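Local coordinates for protein cytosol aminopeptidase (PDB 3IJ3) that probably removes residues from the N-terminus of peptides as a manganese-dependent metalloaminopeptidase of the M17 (cytosol aminopeptidase) family, at residues 281-284 and 285-289; 238-241 and 242-246; 459-463 and 464-468; 182-186 and 187-191. All coordinates share one frame; numbering follows the deposited sequence.

Interaction 1 of 4, residues 281-284 and 285-289; sequences LGLA and RMIML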
# COMPACT_ATOMS: atom_id res chain seq x y z
N LEU A 281 -9.33 32.65 17.91
CA LEU A 281 -9.00 33.32 19.17
C LEU A 281 -8.07 34.52 18.93
O LEU A 281 -8.26 35.59 19.51
CB LEU A 281 -8.34 32.33 20.15
CG LEU A 281 -7.87 32.93 21.47
CD1 LEU A 281 -9.02 33.64 22.23
CD2 LEU A 281 -7.20 31.85 22.35
N GLY A 282 -7.08 34.36 18.05
CA GLY A 282 -6.14 35.46 17.77
C GLY A 282 -6.83 36.65 17.11
O GLY A 282 -6.60 37.81 17.52
N LEU A 283 -7.72 36.37 16.16
CA LEU A 283 -8.48 37.43 15.50
C LEU A 283 -9.39 38.13 16.54
O LEU A 283 -9.46 39.37 16.57
CB LEU A 283 -9.29 36.88 14.33
CG LEU A 283 -10.05 37.94 13.56
CD1 LEU A 283 -9.09 39.05 13.02
CD2 LEU A 283 -10.83 37.27 12.46
N ALA A 284 -10.05 37.36 17.41
CA ALA A 284 -10.85 37.93 18.49
C ALA A 284 -9.99 38.87 19.34
O ALA A 284 -10.42 39.98 19.71
CB ALA A 284 -11.42 36.80 19.38
N ARG A 285 -8.80 38.42 19.71
CA ARG A 285 -7.89 39.24 20.50
C ARG A 285 -7.54 40.56 19.83
O ARG A 285 -7.55 41.61 20.49
CB ARG A 285 -6.64 38.43 20.87
CG ARG A 285 -5.71 39.20 21.80
CD ARG A 285 -4.63 38.29 22.33
NE ARG A 285 -3.83 38.99 23.31
CZ ARG A 285 -2.71 39.67 23.05
NH1 ARG A 285 -2.20 39.71 21.83
NH2 ARG A 285 -2.08 40.29 24.04
N MET A 286 -7.27 40.55 18.51
CA MET A 286 -6.98 41.80 17.80
C MET A 286 -8.18 42.75 17.79
O MET A 286 -8.04 43.96 17.97
CB MET A 286 -6.48 41.53 16.37
CG MET A 286 -5.09 40.94 16.30
SD MET A 286 -3.85 42.09 16.88
CE MET A 286 -4.30 43.53 15.97
N ILE A 287 -9.37 42.19 17.60
CA ILE A 287 -10.59 42.97 17.60
C ILE A 287 -10.75 43.69 18.95
O ILE A 287 -11.07 44.88 18.99
CB ILE A 287 -11.80 42.06 17.32
CG1 ILE A 287 -11.80 41.62 15.84
CG2 ILE A 287 -13.11 42.77 17.66
CD1 ILE A 287 -12.86 40.52 15.55
N MET A 288 -10.46 42.98 20.04
CA MET A 288 -10.59 43.54 21.39
C MET A 288 -9.47 44.54 21.73
O MET A 288 -9.71 45.61 22.32
CB MET A 288 -10.71 42.41 22.44
CG MET A 288 -12.04 41.60 22.28
SD MET A 288 -12.31 40.30 23.51
CE MET A 288 -11.10 39.02 23.05
N LEU A 289 -8.25 44.21 21.32
CA LEU A 289 -7.10 45.10 21.52
C LEU A 289 -7.28 46.44 20.83
O LEU A 289 -6.88 47.48 21.35
CB LEU A 289 -5.80 44.45 21.01
CG LEU A 289 -5.13 43.41 21.90
CD1 LEU A 289 -4.08 42.62 21.16
CD2 LEU A 289 -4.54 44.10 23.14
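Met288 folds its terminal methyl back over the preceding turn, so that CE lies 4.3 Å from CB of Ala284. The fold-back comes from the last torsion of the thioether (chi3 -71°); up to SD the chain is extended. The same methyl also reaches the backbone, with Met288 CE 3.5 Å from Ala284 O. A second apolar pair sits one residue earlier: Ile287 CD1 lies 4.3 Å from Leu283 CG. Both pairs are i to i+4 neighbours on helix 275-289 of the catalytic domain, in a largely buried part of it. The backbone beneath them is regular alpha-helix. Four successive N-H groups, from Arg285 to Met288, bond to the carbonyls of Leu281 to Ala284; Arg285 N to Leu281 O measures 2.9 Å. Leu283 and Ile287 pack on helix 470-481; Ala284, Ile287 and Met288 lie on Leu296 of strand 295-305. Arg285 stretches its chain away from the preceding turn, and its NH1 bonds to Thr168 and Thr169 of helix 157-178. Leu289 CD1 sits over one face of the Arg285 guanidinium, 3.5 Å from its plane and off its centre.

Interaction 2 of 4, residues 238-241 and 242-246; sequences GDIK and APKVT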
# COMPACT_ATOMS: atom_id res chain seq x y z
N GLY A 238 -18.19 43.35 23.72
CA GLY A 238 -18.61 44.50 22.95
C GLY A 238 -20.00 45.00 23.21
O GLY A 238 -20.80 44.36 23.90
N ASP A 239 -20.29 46.17 22.63
CA ASP A 239 -21.57 46.84 22.76
C ASP A 239 -22.66 45.99 22.12
O ASP A 239 -22.56 45.63 20.95
CB ASP A 239 -21.50 48.21 22.09
CG ASP A 239 -22.72 49.09 22.38
OD1 ASP A 239 -23.85 48.57 22.52
OD2 ASP A 239 -22.54 50.32 22.44
N ILE A 240 -23.71 45.71 22.88
CA ILE A 240 -24.82 44.88 22.38
C ILE A 240 -25.57 45.53 21.21
O ILE A 240 -26.27 44.85 20.48
CB ILE A 240 -25.82 44.51 23.53
CG1 ILE A 240 -26.80 43.43 23.07
CG2 ILE A 240 -26.54 45.73 24.04
CD1 ILE A 240 -26.14 42.17 22.55
N LYS A 241 -25.39 46.83 21.02
CA LYS A 241 -26.04 47.55 19.93
C LYS A 241 -25.23 47.53 18.62
O LYS A 241 -25.73 47.94 17.57
CB LYS A 241 -26.24 49.02 20.32
CG LYS A 241 -27.02 49.27 21.61
CD LYS A 241 -28.43 48.71 21.54
CE LYS A 241 -29.29 49.28 22.67
NZ LYS A 241 -30.70 48.76 22.64
N ALA A 242 -23.97 47.08 18.69
CA ALA A 242 -23.08 47.08 17.52
C ALA A 242 -23.33 45.89 16.60
O ALA A 242 -23.91 44.90 17.02
CB ALA A 242 -21.61 47.07 17.99
N PRO A 243 -22.86 45.97 15.34
CA PRO A 243 -23.05 44.85 14.41
C PRO A 243 -22.41 43.60 14.94
O PRO A 243 -21.30 43.66 15.44
CB PRO A 243 -22.34 45.31 13.13
CG PRO A 243 -22.26 46.79 13.25
CD PRO A 243 -22.13 47.08 14.71
N LYS A 244 -23.09 42.47 14.78
CA LYS A 244 -22.59 41.21 15.27
C LYS A 244 -21.62 40.56 14.29
O LYS A 244 -21.96 40.29 13.14
CB LYS A 244 -23.74 40.25 15.57
CG LYS A 244 -24.61 40.62 16.76
CD LYS A 244 -25.70 39.56 16.94
CE LYS A 244 -26.48 39.73 18.26
NZ LYS A 244 -27.18 40.99 18.33
N VAL A 245 -20.39 40.33 14.76
CA VAL A 245 -19.36 39.61 13.99
C VAL A 245 -19.08 38.38 14.83
O VAL A 245 -18.67 38.51 16.00
CB VAL A 245 -18.09 40.44 13.82
CG1 VAL A 245 -16.95 39.57 13.19
CG2 VAL A 245 -18.38 41.69 12.98
N THR A 246 -19.30 37.20 14.25
CA THR A 246 -19.11 35.94 14.95
C THR A 246 -18.01 35.13 14.29
O THR A 246 -18.05 34.89 13.05
CB THR A 246 -20.43 35.11 15.03
OG1 THR A 246 -21.44 35.87 15.72
CG2 THR A 246 -20.19 33.71 15.76
O HOH W 1 -25.64 43.50 18.42
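This is a surface turn contact between Asp239 and Ala242, in the loop that joins strand 231-237 to strand 244-252 of the large mixed sheet. The motif is a type I beta turn from Asp239 to Ala242, combined with an Asx turn. The beta turn is closed by Ala242 N, which donates to Asp239 O at 3.0 Å. The bond is fairly straight at the hydrogen (161°), but the donor stands well above the carbonyl plane. The methyl of Ala242 lies against the same oxygen, with CB 3.4 Å from Asp239 O. The Asx turn uses the side chain of Asp239. With chi1 at -170°, CG swings to the far side from the backbone N and OD1 points on along the chain. There OD1 accepts the backbone N-H of Lys241 at 2.8 Å, met from above the carboxylate plane. Asp239 thus holds two successive N-H groups of the loop, one with its carbonyl and one with its carboxylate. Beyond the turn the chain enters strand 244-252, where Lys244 pairs through its backbone with Leu353 and Val245 with Arg295 and Arg297. The side chain of Lys244 bends at its last torsion, and its ammonium comes back to the loop. A water links it to the turn. The water donates to Ile240 O and to Ala242 O, and accepts from Lys244 NZ at 2.9 Å.

Interaction 3 of 4, residues 459-463 and 464-468; sequences PGRPI and GGEAM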
# COMPACT_ATOMS: atom_id res chain seq x y z
N PRO A 459 12.76 32.90 6.39
CA PRO A 459 12.92 34.14 7.14
C PRO A 459 11.62 34.62 7.76
O PRO A 459 10.62 34.83 7.05
CB PRO A 459 13.43 35.13 6.09
CG PRO A 459 14.06 34.28 5.05
CD PRO A 459 13.16 33.07 4.98
N GLY A 460 11.66 34.77 9.09
CA GLY A 460 10.53 35.24 9.85
C GLY A 460 9.52 34.16 10.18
O GLY A 460 8.57 34.43 10.92
N ARG A 461 9.75 32.95 9.68
CA ARG A 461 8.79 31.82 9.76
C ARG A 461 9.44 30.50 10.20
O ARG A 461 9.81 29.67 9.37
CB ARG A 461 8.13 31.70 8.38
CG ARG A 461 7.18 32.88 8.09
CD ARG A 461 7.00 33.12 6.61
NE ARG A 461 8.25 33.65 6.03
CZ ARG A 461 8.49 33.80 4.73
NH1 ARG A 461 7.57 33.44 3.84
NH2 ARG A 461 9.65 34.30 4.31
N PRO A 462 9.62 30.33 11.50
CA PRO A 462 10.25 29.13 12.05
C PRO A 462 9.38 27.90 11.86
O PRO A 462 8.16 28.03 11.84
CB PRO A 462 10.42 29.45 13.53
CG PRO A 462 10.09 30.91 13.70
CD PRO A 462 9.29 31.32 12.55
N ILE A 463 10.00 26.74 11.74
CA ILE A 463 9.25 25.49 11.60
C ILE A 463 8.31 25.32 12.77
O ILE A 463 8.70 25.48 13.92
CB ILE A 463 10.20 24.26 11.53
CG1 ILE A 463 10.94 24.20 10.19
CG2 ILE A 463 9.40 22.98 11.65
CD1 ILE A 463 12.13 23.19 10.20
N GLY A 464 7.07 24.97 12.48
CA GLY A 464 6.03 24.79 13.49
C GLY A 464 4.80 25.62 13.19
O GLY A 464 4.57 26.02 12.04
N GLY A 465 3.99 25.88 14.21
CA GLY A 465 2.73 26.60 14.04
C GLY A 465 2.90 27.97 13.44
O GLY A 465 3.93 28.64 13.64
N GLU A 466 1.90 28.39 12.70
CA GLU A 466 1.96 29.68 12.07
C GLU A 466 0.60 30.29 11.86
O GLU A 466 -0.40 29.57 11.70
CB GLU A 466 2.69 29.57 10.72
CG GLU A 466 2.95 30.87 10.03
CD GLU A 466 3.79 31.82 10.87
OE1 GLU A 466 4.99 31.94 10.57
OE2 GLU A 466 3.26 32.43 11.85
N ALA A 467 0.57 31.62 11.91
CA ALA A 467 -0.63 32.40 11.65
C ALA A 467 -0.67 32.82 10.18
O ALA A 467 0.32 33.35 9.64
CB ALA A 467 -0.64 33.67 12.53
N MET A 468 -1.84 32.72 9.59
CA MET A 468 -2.04 33.12 8.23
C MET A 468 -3.44 33.65 8.08
O MET A 468 -4.29 33.48 8.97
CB MET A 468 -1.73 31.97 7.29
CG MET A 468 -2.43 30.70 7.63
SD MET A 468 -1.57 29.24 7.00
CE MET A 468 -0.06 29.39 7.96
O HOH W 2 6.57 29.19 13.89
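Glu466 reaches across the bend of the chain to the aliphatic part of Arg461, and Glu466 OE1 lies 3.4 Å from Arg461 CG. The two side chains cross obliquely, with guanidinium and carboxylate planes 40° apart. They do not form a salt bridge: Arg461 NE is 5.8 Å from Glu466 OE1. Torsions explain this. Arg461 bends at chi3 (-70°), which turns the guanidinium back onto its own loop. There NE and NH2 grip a single oxygen side-on, at 2.8 Å from NE to Pro459 O and 3.0 Å from NH2 to the same Pro459 O. That oxygen lies almost in the guanidinium plane. The NH2 bond uses a lone pair in the carbonyl plane, whereas NE comes from above it. The guanidinium also makes a cation-pi contact with Trp99. In Glu466 a bend at chi2 (59°) folds the carboxylate back along its own backbone. This puts OE2 at the next N-H, that of Ala467, which it takes on its anti lone pair at 2.8 Å. The loop runs into strand 464-465, the short strand antiparallel to 445-454 in the catalytic-domain sheet. A water bridges Pro462 O and Gly465 O across the bend. OE1 is paired with Arg174 of helix 157-178 and bonded to Asn454. The carboxylate is buried, but its charge is probably balanced by Arg174, while Arg461 contributes mainly the CH surface of its chain.

Interaction 4 of 4, residues 182-186 and 187-191; sequences EDMGP and SELAQ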
# COMPACT_ATOMS: atom_id res chain seq x y z
N GLU A 182 -0.95 16.63 24.35
CA GLU A 182 -1.07 16.22 25.74
C GLU A 182 -1.25 17.42 26.70
O GLU A 182 -1.93 17.30 27.72
CB GLU A 182 0.17 15.44 26.17
CG GLU A 182 0.22 15.05 27.65
CD GLU A 182 -0.88 14.08 28.10
OE1 GLU A 182 -1.60 13.47 27.27
OE2 GLU A 182 -1.01 13.89 29.34
N ASP A 183 -0.63 18.52 26.35
CA ASP A 183 -0.66 19.75 27.17
C ASP A 183 -1.57 20.84 26.57
O ASP A 183 -1.57 22.00 27.03
CB ASP A 183 0.78 20.24 27.33
CG ASP A 183 1.68 19.21 28.01
OD1 ASP A 183 1.21 18.48 28.90
OD2 ASP A 183 2.88 19.17 27.68
N MET A 184 -2.36 20.47 25.57
CA MET A 184 -3.26 21.39 24.90
C MET A 184 -4.50 20.62 24.44
O MET A 184 -4.76 20.48 23.23
CB MET A 184 -2.58 22.11 23.73
CG MET A 184 -3.42 23.18 23.05
SD MET A 184 -4.11 24.44 24.16
CE MET A 184 -2.61 25.09 24.96
N GLY A 185 -5.24 20.14 25.43
CA GLY A 185 -6.51 19.47 25.17
C GLY A 185 -7.65 20.48 25.27
O GLY A 185 -7.44 21.67 25.42
N PRO A 186 -8.89 19.98 25.22
CA PRO A 186 -10.04 20.91 25.26
C PRO A 186 -10.04 21.86 26.47
O PRO A 186 -10.33 23.05 26.31
CB PRO A 186 -11.25 19.96 25.27
CG PRO A 186 -10.76 18.75 24.53
CD PRO A 186 -9.30 18.60 24.96
N SER A 187 -9.70 21.34 27.65
CA SER A 187 -9.65 22.14 28.87
C SER A 187 -8.60 23.23 28.79
O SER A 187 -8.85 24.37 29.17
CB SER A 187 -9.36 21.25 30.08
OG SER A 187 -10.41 20.31 30.26
N GLU A 188 -7.42 22.88 28.28
CA GLU A 188 -6.33 23.85 28.16
C GLU A 188 -6.66 24.94 27.14
O GLU A 188 -6.28 26.11 27.30
CB GLU A 188 -5.00 23.19 27.82
CG GLU A 188 -4.43 22.31 28.94
CD GLU A 188 -5.04 20.93 29.04
OE1 GLU A 188 -5.72 20.44 28.10
OE2 GLU A 188 -4.81 20.30 30.09
N LEU A 189 -7.37 24.55 26.09
CA LEU A 189 -7.79 25.50 25.06
C LEU A 189 -8.83 26.44 25.69
O LEU A 189 -8.76 27.67 25.51
CB LEU A 189 -8.34 24.75 23.86
CG LEU A 189 -8.67 25.54 22.61
CD1 LEU A 189 -7.43 26.38 22.18
CD2 LEU A 189 -9.13 24.58 21.49
N ALA A 190 -9.78 25.88 26.44
CA ALA A 190 -10.75 26.72 27.15
C ALA A 190 -10.06 27.70 28.10
O ALA A 190 -10.43 28.89 28.18
CB ALA A 190 -11.77 25.85 27.93
N GLN A 191 -9.04 27.21 28.84
CA GLN A 191 -8.29 28.08 29.73
C GLN A 191 -7.58 29.22 28.98
O GLN A 191 -7.55 30.37 29.46
CB GLN A 191 -7.28 27.26 30.56
CG GLN A 191 -6.48 28.11 31.55
CD GLN A 191 -7.39 28.93 32.49
OE1 GLN A 191 -7.31 30.17 32.54
NE2 GLN A 191 -8.30 28.24 33.18
O HOH W 3 -4.46 17.28 29.40
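Met184 and Glu188 meet where the loop after helix 157-178 becomes helix 186-200, with Gly185 as the N-cap residue. The motif is one half of a capping box: the side chain of Glu188, three residues after the N-cap, accepts the N-H of Gly185. The other half is missing, because glycine has no side chain to return the bond. Helix 186-200 begins at Pro186, and 187-191 continue it. Glu182, in the loop, makes salt bridges to Arg313 and Arg224 of a second subunit. Ser187 is exposed, and its carbonyl accepts from Gln191 N. Glu188 turns back to the loop. Its chain bends at chi2 (80°), which brings the carboxylate over the backbone of the cap residue. Glu188 OE1 then lies 2.7 Å from Gly185 N. The donor comes from above the carboxylate plane and the bond is bent, 137° at the hydrogen. On the way Glu188 CG passes 3.5 Å from Asp183 O. The Met184 side chain runs antiparallel alongside that of Glu188, with its SD 4.0 Å from Glu188 CB. The same sulfur also touches the next residue, 3.8 Å from Leu189 N. That N-H belongs to the first clear i to i+4 bond of the helix, donating nearly along the C=O axis to Gly185 O at 3.0 Å. Leu189 and Pro186 both pack on Cys253 and on Ala302 of strand 295-305. Ala190 adds the next helical bond, its N 2.9 Å from Pro186 O, and its CB also lies 3.5 Å from that oxygen.

How the interactions relate
All four contacts are local and lie in the catalytic domain. Along the chain the order is interaction 4, interaction 2, interaction 1, interaction 3. None touches another. The centres of interactions 1 and 2 are about 14 Å apart, those of interactions 2 and 3 about 32 Å. Strand 295-305 is a common neighbour: helix 186-200, which starts in interaction 4, and helix 275-289 of interaction 1 both pack on it, and strand 244-252 of interaction 2 runs parallel beside it. Interactions 1, 2 and 4 therefore belong to one sheet-and-helix core. Interactions 2 and 3 reach the same mixed sheet. Helix 157-178 touches both 281-289 and 459-468.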